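Local atomic coordinates of ubiquitin-conjugating enzyme-like protein (Leishmania mexicana, PDB entry 6ZM3), a protein that probably acts as an E2-like variant of the UEV/UBE2V type, pairing with an active ubiquitin-conjugating enzyme to help assemble ubiquitin chains. Residues Asn10-Glu15 and Asn71-Pro76; Val30-Arg35 and Thr111-Cys116; Ser54-Tyr59 and Leu132-Glu137; Cys89-Ser92 and Val96-Glu99; Glu99-Phe104 and Arg121-Gln126. All coordinates share one frame; numbering follows the deposited sequence.

Contact 1: residues Asn10-Glu15 and Asn71-Pro76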
# COMPACT_ATOMS: atom_id res chain seq x y z
N ASN B 10 12.96 -15.25 21.98
CA ASN B 10 12.71 -13.85 22.27
C ASN B 10 13.99 -13.06 22.03
O ASN B 10 13.94 -11.95 21.53
CB ASN B 10 12.14 -13.63 23.68
CG ASN B 10 10.77 -14.23 23.91
OD1 ASN B 10 10.09 -14.61 22.96
ND2 ASN B 10 10.36 -14.32 25.16
N PHE B 11 15.15 -13.61 22.40
CA PHE B 11 16.41 -12.90 22.21
C PHE B 11 16.89 -12.92 20.77
O PHE B 11 17.50 -11.97 20.32
CB PHE B 11 17.50 -13.41 23.16
CG PHE B 11 17.29 -12.94 24.58
CD1 PHE B 11 17.52 -11.61 24.93
CD2 PHE B 11 16.78 -13.80 25.54
CE1 PHE B 11 17.31 -11.18 26.24
CE2 PHE B 11 16.60 -13.37 26.85
CZ PHE B 11 16.85 -12.06 27.20
N ARG B 12 16.60 -14.00 20.03
CA ARG B 12 16.80 -13.98 18.59
C ARG B 12 16.01 -12.85 17.93
O ARG B 12 16.54 -12.12 17.10
CB ARG B 12 16.50 -15.37 17.99
CG ARG B 12 16.46 -15.38 16.47
CD ARG B 12 17.72 -14.86 15.80
NE ARG B 12 17.40 -15.10 14.41
CZ ARG B 12 17.72 -16.21 13.74
NH1 ARG B 12 18.46 -17.14 14.32
NH2 ARG B 12 17.33 -16.34 12.48
N LEU B 13 14.74 -12.70 18.31
CA LEU B 13 13.90 -11.69 17.67
C LEU B 13 14.31 -10.28 18.10
O LEU B 13 14.31 -9.37 17.28
CB LEU B 13 12.45 -12.02 17.96
CG LEU B 13 11.90 -13.18 17.12
CD1 LEU B 13 10.57 -13.65 17.69
CD2 LEU B 13 11.73 -12.76 15.68
N LEU B 14 14.76 -10.12 19.36
CA LEU B 14 15.37 -8.85 19.76
C LEU B 14 16.60 -8.54 18.91
O LEU B 14 16.87 -7.38 18.61
CB LEU B 14 15.75 -8.89 21.24
CG LEU B 14 14.59 -8.68 22.21
CD1 LEU B 14 14.89 -9.26 23.58
CD2 LEU B 14 14.24 -7.20 22.33
N GLU B 15 17.42 -9.56 18.61
CA GLU B 15 18.59 -9.35 17.75
C GLU B 15 18.15 -8.82 16.38
O GLU B 15 18.71 -7.88 15.83
CB GLU B 15 19.40 -10.65 17.59
CG GLU B 15 20.65 -10.47 16.73
CD GLU B 15 21.61 -11.64 16.82
OE1 GLU B 15 21.19 -12.77 16.52
OE2 GLU B 15 22.77 -11.44 17.24
N ASN B 71 8.35 -21.74 17.87
CA ASN B 71 9.55 -22.53 17.63
C ASN B 71 10.55 -21.79 16.74
O ASN B 71 11.61 -22.34 16.48
CB ASN B 71 9.23 -23.97 17.21
CG ASN B 71 8.45 -24.75 18.26
OD1 ASN B 71 7.57 -25.54 17.93
ND2 ASN B 71 8.76 -24.57 19.52
N TYR B 72 10.27 -20.54 16.29
CA TYR B 72 11.25 -19.77 15.55
C TYR B 72 12.49 -19.53 16.42
O TYR B 72 12.31 -19.32 17.63
CB TYR B 72 10.71 -18.38 15.18
CG TYR B 72 11.64 -17.53 14.33
CD1 TYR B 72 11.75 -17.76 12.97
CD2 TYR B 72 12.38 -16.48 14.88
CE1 TYR B 72 12.57 -16.99 12.16
CE2 TYR B 72 13.21 -15.70 14.08
CZ TYR B 72 13.29 -15.93 12.71
OH TYR B 72 14.07 -15.20 11.85
N PRO B 73 13.74 -19.55 15.89
CA PRO B 73 14.07 -19.96 14.53
C PRO B 73 14.48 -21.43 14.39
O PRO B 73 15.27 -21.75 13.51
CB PRO B 73 15.30 -19.08 14.26
CG PRO B 73 16.03 -19.04 15.57
CD PRO B 73 14.97 -19.21 16.63
N LYS B 74 13.98 -22.30 15.29
CA LYS B 74 14.28 -23.73 15.23
C LYS B 74 13.64 -24.31 13.97
O LYS B 74 14.27 -25.10 13.26
CB LYS B 74 13.89 -24.47 16.50
CG LYS B 74 14.91 -24.35 17.63
CD LYS B 74 14.79 -25.43 18.70
CE LYS B 74 13.97 -25.02 19.91
NZ LYS B 74 12.53 -24.91 19.60
N VAL B 75 12.43 -23.83 13.69
CA VAL B 75 11.75 -24.08 12.42
C VAL B 75 11.60 -22.75 11.68
O VAL B 75 11.71 -21.68 12.28
CB VAL B 75 10.39 -24.76 12.65
CG1 VAL B 75 10.53 -26.07 13.41
CG2 VAL B 75 9.41 -23.84 13.37
N PRO B 76 11.38 -22.73 10.34
CA PRO B 76 11.40 -21.47 9.60
C PRO B 76 10.24 -20.54 9.98
O PRO B 76 9.25 -20.98 10.56
CB PRO B 76 11.32 -21.92 8.12
CG PRO B 76 11.67 -23.41 8.15
CD PRO B 76 11.09 -23.89 9.47

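Contact 2: residues Val30-Arg35 and Thr111-Cys116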
# COMPACT_ATOMS: atom_id res chain seq x y z
N VAL B 30 14.90 -4.72 0.00
CA VAL B 30 14.19 -5.61 0.91
C VAL B 30 14.06 -4.97 2.30
O VAL B 30 14.96 -4.26 2.75
CB VAL B 30 14.88 -6.99 0.94
CG1 VAL B 30 14.69 -7.74 2.23
CG2 VAL B 30 14.52 -7.87 -0.24
N SER B 31 12.95 -5.23 3.01
CA SER B 31 12.78 -4.64 4.33
C SER B 31 11.85 -5.47 5.19
O SER B 31 10.89 -6.05 4.67
CB SER B 31 12.25 -3.24 4.21
OG SER B 31 12.30 -2.66 5.49
N VAL B 32 12.15 -5.49 6.50
CA VAL B 32 11.33 -6.18 7.48
C VAL B 32 11.21 -5.26 8.68
O VAL B 32 12.15 -4.55 9.03
CB VAL B 32 11.97 -7.52 7.92
CG1 VAL B 32 11.01 -8.37 8.73
CG2 VAL B 32 12.56 -8.30 6.77
N GLY B 33 10.08 -5.37 9.38
CA GLY B 33 9.82 -4.48 10.49
C GLY B 33 8.63 -5.00 11.28
O GLY B 33 7.83 -5.77 10.73
N LEU B 34 8.57 -4.62 12.55
CA LEU B 34 7.57 -5.13 13.48
C LEU B 34 6.19 -4.69 12.96
O LEU B 34 6.04 -3.53 12.57
CB LEU B 34 7.90 -4.51 14.84
CG LEU B 34 7.61 -5.30 16.11
CD1 LEU B 34 8.05 -6.76 16.00
CD2 LEU B 34 8.31 -4.66 17.31
N ARG B 35 5.21 -5.61 12.94
CA ARG B 35 3.89 -5.30 12.42
C ARG B 35 3.09 -4.44 13.41
O ARG B 35 2.56 -3.39 13.03
CB ARG B 35 3.10 -6.56 12.07
CG ARG B 35 1.74 -6.22 11.45
CD ARG B 35 0.88 -7.44 11.23
NE ARG B 35 0.25 -7.87 12.45
CZ ARG B 35 -0.52 -8.94 12.55
NH1 ARG B 35 -0.70 -9.70 11.49
NH2 ARG B 35 -1.08 -9.24 13.71
N THR B 111 19.43 -18.33 9.48
CA THR B 111 18.85 -17.55 8.41
C THR B 111 17.85 -16.57 9.05
O THR B 111 16.99 -16.98 9.83
CB THR B 111 18.40 -18.49 7.26
OG1 THR B 111 18.43 -19.85 7.71
CG2 THR B 111 19.39 -18.57 6.12
N THR B 112 18.02 -15.28 8.75
CA THR B 112 17.17 -14.25 9.34
C THR B 112 16.00 -13.93 8.41
O THR B 112 16.05 -14.24 7.22
CB THR B 112 17.97 -12.98 9.58
OG1 THR B 112 18.40 -12.52 8.31
CG2 THR B 112 19.20 -13.24 10.43
N MET B 113 14.97 -13.25 8.95
CA MET B 113 13.85 -12.83 8.11
C MET B 113 14.32 -11.96 6.95
O MET B 113 13.82 -12.10 5.84
CB MET B 113 12.77 -12.10 8.92
CG MET B 113 12.04 -13.00 9.87
SD MET B 113 10.84 -12.08 10.82
CE MET B 113 11.81 -11.64 12.26
N GLU B 114 15.29 -11.07 7.19
CA GLU B 114 15.81 -10.26 6.10
C GLU B 114 16.46 -11.11 4.99
O GLU B 114 16.30 -10.82 3.79
CB GLU B 114 16.74 -9.18 6.66
CG GLU B 114 17.30 -8.30 5.56
CD GLU B 114 18.29 -7.22 5.95
OE1 GLU B 114 18.56 -7.06 7.16
OE2 GLU B 114 18.78 -6.54 5.02
N LEU B 115 17.24 -12.12 5.38
CA LEU B 115 17.84 -13.01 4.39
C LEU B 115 16.76 -13.80 3.64
O LEU B 115 16.87 -13.98 2.43
CB LEU B 115 18.90 -13.90 5.06
CG LEU B 115 19.76 -14.79 4.15
CD1 LEU B 115 20.43 -14.01 3.01
CD2 LEU B 115 20.81 -15.52 4.97
N CYS B 116 15.70 -14.24 4.33
CA CYS B 116 14.59 -14.92 3.65
C CYS B 116 14.04 -14.05 2.53
O CYS B 116 13.84 -14.53 1.41
CB CYS B 116 13.42 -15.31 4.57
SG CYS B 116 13.76 -16.60 5.79

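Contact 3: residues Ser54-Tyr59 and Leu132-Glu137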
# COMPACT_ATOMS: atom_id res chain seq x y z
N SER B 54 14.88 -5.75 -14.66
CA SER B 54 14.95 -6.64 -15.81
C SER B 54 14.31 -8.00 -15.52
O SER B 54 14.86 -9.06 -15.83
CB SER B 54 16.37 -6.74 -16.31
OG SER B 54 16.84 -5.43 -16.59
N THR B 55 13.12 -7.94 -14.94
CA THR B 55 12.28 -9.08 -14.61
C THR B 55 10.85 -8.58 -14.79
O THR B 55 10.66 -7.37 -14.94
CB THR B 55 12.54 -9.58 -13.18
OG1 THR B 55 11.99 -8.65 -12.23
CG2 THR B 55 14.00 -9.84 -12.84
N THR B 56 9.87 -9.48 -14.78
CA THR B 56 8.46 -9.10 -14.86
C THR B 56 7.95 -8.70 -13.48
O THR B 56 6.81 -8.27 -13.34
CB THR B 56 7.61 -10.28 -15.31
OG1 THR B 56 8.07 -11.39 -14.55
CG2 THR B 56 7.74 -10.55 -16.80
N PHE B 57 8.80 -8.82 -12.46
CA PHE B 57 8.50 -8.32 -11.13
C PHE B 57 9.00 -6.88 -10.91
O PHE B 57 8.70 -6.32 -9.86
CB PHE B 57 9.12 -9.22 -10.06
CG PHE B 57 8.73 -10.67 -10.07
CD1 PHE B 57 9.41 -11.59 -10.86
CD2 PHE B 57 7.70 -11.15 -9.26
CE1 PHE B 57 9.05 -12.93 -10.88
CE2 PHE B 57 7.37 -12.50 -9.24
CZ PHE B 57 8.04 -13.39 -10.06
N GLU B 58 9.75 -6.30 -11.86
CA GLU B 58 10.64 -5.17 -11.57
C GLU B 58 9.90 -4.00 -10.94
O GLU B 58 8.85 -3.59 -11.44
CB GLU B 58 11.45 -4.70 -12.79
CG GLU B 58 10.63 -4.11 -13.92
CD GLU B 58 11.43 -3.73 -15.17
OE1 GLU B 58 10.86 -3.10 -16.05
OE2 GLU B 58 12.64 -4.04 -15.24
N TYR B 59 10.49 -3.48 -9.86
CA TYR B 59 10.11 -2.25 -9.16
C TYR B 59 8.74 -2.36 -8.49
O TYR B 59 8.29 -1.38 -7.88
CB TYR B 59 10.29 -0.98 -10.00
CG TYR B 59 11.53 -0.93 -10.86
CD1 TYR B 59 12.80 -1.06 -10.31
CD2 TYR B 59 11.44 -0.74 -12.24
CE1 TYR B 59 13.94 -1.00 -11.11
CE2 TYR B 59 12.56 -0.71 -13.05
CZ TYR B 59 13.81 -0.84 -12.48
OH TYR B 59 14.92 -0.81 -13.27
N LEU B 132 8.20 -15.09 -15.71
CA LEU B 132 6.88 -15.56 -15.35
C LEU B 132 5.91 -14.39 -15.45
O LEU B 132 6.20 -13.30 -14.97
CB LEU B 132 6.91 -16.18 -13.95
CG LEU B 132 7.73 -17.47 -13.81
CD1 LEU B 132 7.86 -17.89 -12.36
CD2 LEU B 132 7.11 -18.61 -14.60
N VAL B 133 4.78 -14.59 -16.15
CA VAL B 133 3.80 -13.54 -16.34
C VAL B 133 3.20 -13.25 -14.97
O VAL B 133 2.80 -14.19 -14.29
CB VAL B 133 2.70 -13.98 -17.32
CG1 VAL B 133 1.46 -13.08 -17.25
CG2 VAL B 133 3.23 -14.09 -18.74
N GLN B 134 3.15 -11.97 -14.58
CA GLN B 134 2.66 -11.59 -13.26
C GLN B 134 1.20 -11.13 -13.36
O GLN B 134 0.75 -10.71 -14.44
CB GLN B 134 3.50 -10.42 -12.74
CG GLN B 134 4.89 -10.83 -12.26
CD GLN B 134 4.89 -12.12 -11.48
OE1 GLN B 134 4.31 -12.25 -10.39
NE2 GLN B 134 5.53 -13.11 -12.08
N PRO B 135 0.42 -11.14 -12.26
CA PRO B 135 -0.91 -10.53 -12.28
C PRO B 135 -0.71 -9.02 -12.39
O PRO B 135 0.41 -8.50 -12.25
CB PRO B 135 -1.55 -10.99 -10.96
CG PRO B 135 -0.37 -11.26 -10.05
CD PRO B 135 0.75 -11.75 -10.96
N PRO B 136 -1.78 -8.25 -12.70
CA PRO B 136 -1.66 -6.80 -12.75
C PRO B 136 -1.04 -6.29 -11.45
O PRO B 136 -1.27 -6.85 -10.36
CB PRO B 136 -3.12 -6.33 -12.89
CG PRO B 136 -3.80 -7.48 -13.61
CD PRO B 136 -3.14 -8.73 -13.04
N GLU B 137 -0.23 -5.24 -11.60
CA GLU B 137 0.46 -4.61 -10.49
C GLU B 137 -0.60 -4.08 -9.53
O GLU B 137 -1.51 -3.39 -9.99
CB GLU B 137 1.29 -3.43 -10.97
CG GLU B 137 2.19 -2.88 -9.87
CD GLU B 137 3.29 -2.00 -10.45
OE1 GLU B 137 3.27 -1.80 -11.65
OE2 GLU B 137 4.16 -1.56 -9.73
O HOH W 1 6.86 -1.55 -11.06

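Contact 4: residues Cys89-Ser92 and Val96-Glu99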
# COMPACT_ATOMS: atom_id res chain seq x y z
N CYS B 89 7.78 -21.11 -5.69
CA CYS B 89 7.76 -21.49 -4.29
C CYS B 89 6.58 -20.85 -3.55
O CYS B 89 6.45 -21.04 -2.35
CB CYS B 89 9.08 -21.14 -3.60
SG CYS B 89 9.49 -19.38 -3.71
N VAL B 90 5.76 -20.08 -4.26
CA VAL B 90 4.60 -19.45 -3.63
C VAL B 90 3.32 -20.16 -4.05
O VAL B 90 3.04 -20.23 -5.24
CB VAL B 90 4.54 -17.96 -4.03
CG1 VAL B 90 3.36 -17.29 -3.33
CG2 VAL B 90 5.83 -17.25 -3.66
N ASP B 91 2.56 -20.65 -3.06
CA ASP B 91 1.31 -21.36 -3.35
C ASP B 91 0.21 -20.38 -3.72
O ASP B 91 0.42 -19.18 -3.71
CB ASP B 91 0.80 -22.15 -2.15
CG ASP B 91 1.76 -23.19 -1.61
OD1 ASP B 91 2.66 -23.59 -2.36
OD2 ASP B 91 1.58 -23.60 -0.45
N SER B 92 -0.98 -20.92 -4.04
CA SER B 92 -2.02 -20.11 -4.65
C SER B 92 -2.70 -19.20 -3.61
O SER B 92 -3.47 -18.31 -3.97
CB SER B 92 -3.02 -20.96 -5.40
OG SER B 92 -3.68 -21.82 -4.48
N VAL B 96 4.57 -19.04 1.25
CA VAL B 96 5.87 -19.52 0.78
C VAL B 96 5.98 -20.97 1.22
O VAL B 96 5.89 -21.27 2.39
CB VAL B 96 7.05 -18.66 1.28
CG1 VAL B 96 8.41 -19.22 0.91
CG2 VAL B 96 6.94 -17.25 0.72
N ASN B 97 6.05 -21.87 0.23
CA ASN B 97 6.04 -23.32 0.38
C ASN B 97 7.35 -23.82 0.99
O ASN B 97 8.41 -23.54 0.45
CB ASN B 97 5.85 -23.93 -1.02
CG ASN B 97 5.66 -25.42 -0.97
OD1 ASN B 97 6.60 -26.14 -0.66
ND2 ASN B 97 4.45 -25.88 -1.24
N ARG B 98 7.23 -24.62 2.04
CA ARG B 98 8.34 -25.05 2.88
C ARG B 98 9.20 -26.13 2.21
O ARG B 98 10.35 -26.35 2.62
CB ARG B 98 7.82 -25.45 4.25
CG ARG B 98 7.59 -24.25 5.16
CD ARG B 98 6.65 -24.53 6.32
NE ARG B 98 7.01 -23.75 7.50
CZ ARG B 98 7.50 -24.23 8.64
NH1 ARG B 98 7.69 -25.53 8.79
NH2 ARG B 98 7.81 -23.40 9.63
N GLU B 99 8.67 -26.79 1.17
CA GLU B 99 9.41 -27.82 0.47
C GLU B 99 10.01 -27.27 -0.83
O GLU B 99 10.91 -27.86 -1.40
CB GLU B 99 8.55 -29.08 0.25
CG GLU B 99 7.85 -29.54 1.52
CD GLU B 99 7.81 -31.04 1.80
OE1 GLU B 99 7.04 -31.76 1.11
OE2 GLU B 99 8.53 -31.50 2.72

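Contact 5: residues Glu99-Phe104 and Arg121-Gln126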
# COMPACT_ATOMS: atom_id res chain seq x y z
N GLU B 99 8.67 -26.79 1.17
CA GLU B 99 9.41 -27.82 0.47
C GLU B 99 10.01 -27.27 -0.83
O GLU B 99 10.91 -27.86 -1.40
CB GLU B 99 8.55 -29.08 0.25
CG GLU B 99 7.85 -29.54 1.52
CD GLU B 99 7.81 -31.04 1.80
OE1 GLU B 99 7.04 -31.76 1.11
OE2 GLU B 99 8.53 -31.50 2.72
N LYS B 100 9.48 -26.14 -1.31
CA LYS B 100 9.91 -25.60 -2.60
C LYS B 100 10.86 -24.42 -2.44
O LYS B 100 11.58 -24.11 -3.39
CB LYS B 100 8.71 -25.17 -3.45
CG LYS B 100 7.85 -26.32 -3.97
CD LYS B 100 6.49 -25.88 -4.46
CE LYS B 100 5.76 -27.01 -5.17
NZ LYS B 100 4.73 -26.48 -6.10
N PHE B 101 10.80 -23.69 -1.31
CA PHE B 101 11.74 -22.57 -1.17
C PHE B 101 13.05 -23.14 -0.62
O PHE B 101 13.03 -23.67 0.48
CB PHE B 101 11.16 -21.49 -0.23
CG PHE B 101 11.97 -20.22 -0.11
CD1 PHE B 101 12.68 -19.70 -1.17
CD2 PHE B 101 12.03 -19.54 1.10
CE1 PHE B 101 13.43 -18.54 -1.05
CE2 PHE B 101 12.79 -18.39 1.23
CZ PHE B 101 13.48 -17.88 0.15
N HIS B 102 14.14 -23.01 -1.38
CA HIS B 102 15.41 -23.65 -1.02
C HIS B 102 15.78 -23.35 0.45
O HIS B 102 16.13 -24.25 1.19
CB HIS B 102 16.52 -23.34 -2.03
CG HIS B 102 17.13 -21.98 -1.89
ND1 HIS B 102 16.49 -20.83 -2.32
CD2 HIS B 102 18.31 -21.58 -1.35
CE1 HIS B 102 17.26 -19.79 -2.08
NE2 HIS B 102 18.38 -20.23 -1.48
N VAL B 103 15.61 -22.09 0.88
CA VAL B 103 15.98 -21.68 2.23
C VAL B 103 15.22 -22.47 3.28
O VAL B 103 15.68 -22.66 4.40
CB VAL B 103 15.68 -20.19 2.39
CG1 VAL B 103 15.88 -19.75 3.84
CG2 VAL B 103 16.51 -19.39 1.41
N PHE B 104 14.00 -22.88 2.96
CA PHE B 104 13.16 -23.53 3.95
C PHE B 104 13.35 -25.04 3.90
O PHE B 104 13.24 -25.70 4.93
CB PHE B 104 11.69 -23.23 3.67
CG PHE B 104 11.24 -21.85 4.08
CD1 PHE B 104 12.02 -21.06 4.91
CD2 PHE B 104 10.01 -21.36 3.67
CE1 PHE B 104 11.60 -19.79 5.28
CE2 PHE B 104 9.58 -20.09 4.05
CZ PHE B 104 10.39 -19.31 4.84
N ARG B 121 13.68 -12.49 -3.18
CA ARG B 121 13.96 -11.54 -4.24
C ARG B 121 14.90 -12.11 -5.30
O ARG B 121 14.69 -11.87 -6.49
CB ARG B 121 14.50 -10.22 -3.67
CG ARG B 121 14.46 -9.09 -4.68
CD ARG B 121 14.97 -7.82 -4.05
NE ARG B 121 15.31 -6.77 -4.99
CZ ARG B 121 16.51 -6.63 -5.57
NH1 ARG B 121 17.47 -7.53 -5.40
NH2 ARG B 121 16.72 -5.61 -6.38
N LYS B 122 15.89 -12.89 -4.89
CA LYS B 122 16.75 -13.55 -5.86
C LYS B 122 15.93 -14.55 -6.68
O LYS B 122 16.13 -14.64 -7.88
CB LYS B 122 17.89 -14.30 -5.16
CG LYS B 122 18.91 -13.45 -4.40
CD LYS B 122 20.23 -14.17 -4.20
N GLU B 123 14.97 -15.26 -6.05
CA GLU B 123 14.12 -16.23 -6.73
C GLU B 123 13.43 -15.60 -7.93
O GLU B 123 13.14 -16.29 -8.90
CB GLU B 123 13.00 -16.79 -5.84
CG GLU B 123 13.41 -17.89 -4.89
CD GLU B 123 13.65 -19.27 -5.49
OE1 GLU B 123 13.53 -19.42 -6.73
OE2 GLU B 123 13.95 -20.20 -4.72
N MET B 124 13.15 -14.28 -7.84
CA MET B 124 12.47 -13.55 -8.89
C MET B 124 13.43 -13.25 -10.04
O MET B 124 12.99 -13.02 -11.16
CB MET B 124 11.92 -12.23 -8.32
CG MET B 124 10.86 -12.43 -7.29
SD MET B 124 10.38 -10.87 -6.45
CE MET B 124 9.29 -11.55 -5.20
N ALA B 125 14.73 -13.20 -9.75
CA ALA B 125 15.73 -12.75 -10.71
C ALA B 125 16.31 -13.94 -11.48
O ALA B 125 17.03 -13.72 -12.43
CB ALA B 125 16.85 -12.03 -9.99
N GLN B 126 16.09 -15.16 -10.97
CA GLN B 126 16.60 -16.39 -11.58
C GLN B 126 16.26 -16.39 -13.07
O GLN B 126 15.21 -15.87 -13.49
CB GLN B 126 15.95 -17.63 -10.96
CG GLN B 126 16.35 -17.91 -9.52
CD GLN B 126 17.80 -18.30 -9.42
OE1 GLN B 126 18.67 -17.45 -9.26
NE2 GLN B 126 18.07 -19.59 -9.55

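Contact 1: residues Asn10-Glu15 and Asn71-Pro76
Arg12 and Tyr72 meet at about a right angle, with the planes of guanidinium and phenol ring 72° apart. Arg12 NH2 lies 3.5 Å from Tyr72 OH, while the Arg12 shaft passes the same ring at CG. Pro73 fills the angle: its CG sits over one face of the guanidinium, 3.3 Å from Arg12 NH1. The bend in the arginine chain, chi2 56°, brings the group down over the proline. Leu13 adds an apolar neighbour, its CD2 methyl 3.7 Å from Tyr72 CE2.

The peptide bond joining Tyr72 to Pro73 is cis, which folds the two rings together so that Pro73 CB stands over the centre of the Tyr72 ring. Asn71 O then accepts from Lys74 N at 2.7 Å, closing a type VI turn. This is the start of the YPxxPP signature of the ubiquitin-conjugating fold, here set against helix 9-22.

Glu16 binds both polar ends, by a salt bridge to Arg12 NE and a hydrogen bond to Tyr72 OH, and Arg109 O accepts from Arg12 NH1. The buried charge is probably balanced largely by Glu16, one turn on in the same helix, and the segments themselves pack without a hydrogen bond between them.

Contact 2: residues Val30-Arg35 and Thr111-Cys116
Val32 lies against the first turn of helix 113-125, its CG2 methyl 3.9 Å from Glu114 CA and its CG1 methyl 4.1 Å from Met113 CB. This is where the edge strand of the four-stranded antiparallel sheet in the ubiquitin-conjugating alpha/beta fold meets a helix packed against one face of the sheet. Val32 and Met113 cross at about a right angle, and a branched residue suits the place because its two methyls straddle Met113 and Glu114, CG1 toward the Met113 side chain and CG2 on the backbone at Glu114.

Two positions back along the strand, Val30 points to the same side, and its CG1 methyl rests 3.8 Å from Glu114 O. The same methyl is 4.3 Å from Glu114 CG, the aliphatic part of an otherwise polar side chain. The strand's alternation turns the intervening Ser31 away, onto the face where another protein chain packs.

Met113 is long and flexible enough to join several surfaces at once: besides Val32 it touches Trp45 of the next strand, Tyr72 of the loop 71-76 and Leu13 of helix 9-22. Its backbone N donates to Glu16 OE1, so the carboxylate of one helix takes up an N-H at the start of another. The helix start is closed from its own side too, because Thr112, the N-cap, accepts through OG1 from Leu115 N at 3.2 Å, with a nearly straight angle of 163°.

Contact 3: residues Ser54-Tyr59 and Leu132-Glu137
Thr56 OG1 donates to Leu132 O over 2.7 Å, a short bond that ties the loop before strand 61-67 to the chain that follows helix 113-125. A second donor reaches the same carbonyl oxygen: Gln134 NE2, at 3.0 Å, comes from above the carbonyl plane, 67° out of it, whereas Thr56 OG1 is tilted much less. Two donors therefore share one acceptor by approaching from different directions.

The Gln134 amide spreads over one face of the Phe57 ring, the two planes 32° apart, with NE2 3.2 Å from Phe57 CZ and OE1 3.3 Å from Phe57 CE2. A bend at chi2, -41°, folds the glutamine back over the ring, and its OE1 accepts from Asn86 N, so both ends of the amide are fixed and its flip state is set. Glutamine suits the site by offering a flat surface to an aromatic face while still bonding at its rim.

Thr56 and Phe57 are the central residues of a type I beta turn from Thr55 to Glu58, which places the hydroxyl and the ring side by side, facing the loop of residues 132-134.

Farther along, the two segments no longer touch so closely. Near the exposed Glu137 a water spans the gap, donating to Glu58 O at 2.9 Å and to Glu137 OE2 at 3.0 Å. Outside the two segments, a basic side chain of another protein chain interacts weakly, at long range, with the same carboxylate oxygen.

Contact 4: residues Cys89-Ser92 and Val96-Glu99
Asn97 is held to segment 89-92 at both its backbone and its side chain. Its backbone N donates to Cys89 O at 2.7 Å in an almost straight bond, 172° at the hydrogen, pointing down the axis of the carbonyl. Its ND2 donates to Asp91 OD1 at 3.1 Å, meeting the syn lone pair of the carboxylate while the oxygen lies in the amide plane. The amide and carboxylate planes stand 77° apart, one turned nearly across the other. Asn97 CG lies anti to the backbone N, chi1 -173°, which swings the amide out to Asp91. Cys89 O also receives a CA-H contact from Val96 CA at 3.5 Å.

Between these segments the chain doubles back, and Val90 and Val96 form a single beta bridge. The hairpin-like loop lies between strand 78-81 and helix 102-105, where active members of the ubiquitin-conjugating fold carry their catalytic cysteine. Cys89 is probably not its counterpart: that cysteine falls at about Asn97, consistent with an inactive variant.

The amide oxygen of Asn97 is used as well: OD1 accepts from Glu99 N at 2.8 Å, an Asx turn that steers the chain on toward the helix. Asparagine fits because one amide can donate and accept at once. Asp91 OD2 in turn accepts from Thr95 OG1, which holds the carboxylate. In the next shell, the buried Val96 sits on Ile79 and Phe81, and Cys89 and Val96 both touch Leu120.

Contact 5: residues Glu99-Phe104 and Arg121-Gln126
Glu123 OE2 is approached by the edges of two rings: His102 ND1 lies 3.6 Å away and Phe101 CD1 3.8 Å, each ring having the oxygen near its plane. The carboxylate is turned 52° from the Phe101 ring and 60° from the His102 ring, and the glutamate and histidine run past each other in opposite senses. A bend at chi2, -75°, folds the acid back toward the rings, and Glu123 CG lies 3.9 Å from Phe101 CE1. A glutamate suits the spot: its methylene is at home beside an aromatic edge, and its oxygen can face the slightly positive hydrogens at a ring rim.

The rings are placed by the start of the short helix 102-105. Phe101 is its N-cap residue, and its backbone O takes Phe104 N at 2.8 Å, closing the first turn. Val103 CB lies over one face of Phe101, and the CD2 edge of Phe101 stands over the centre of the Phe104 ring, so the phenylalanines are packed edge against face. Beyond them Phe101 rests on Leu120, extending the hydrophobic layer between this turn and helix 113-125 of the ubiquitin-conjugating fold. His102, at the surface, has a weak hydrogen bond from NE2 to Glu119 on the same long helix.

With one acid near each nitrogen of the imidazole, the histidine probably feels a negative surrounding that would favour its positive form, an electrostatic effect that needs no hydrogen bond between the segments.

Contacts 1 and 2 meet round Met113, where Leu13 CD2 lies 3.6 Å from Met113 CE and Tyr72 OH 3.6 Å from Met113 CG; Arg12 NH2 also comes within 2.7 Å of Thr111 O. Contact 4 lies in the loop where active relatives keep their cysteine, a site probably lost here, and contact 5, about 9 Å away centre to centre, shares Glu99 with it. Contact 5 also uses helix 113-125, as contact 2 does, and reaches contact 3 through Phe57 CD1, 3.6 Å from Met124 CB. Contacts 1 and 3, with centres about 32 Å apart, lie on opposite sides of the chain's centre. Contacts 2 and 3 are the two near another protein chain.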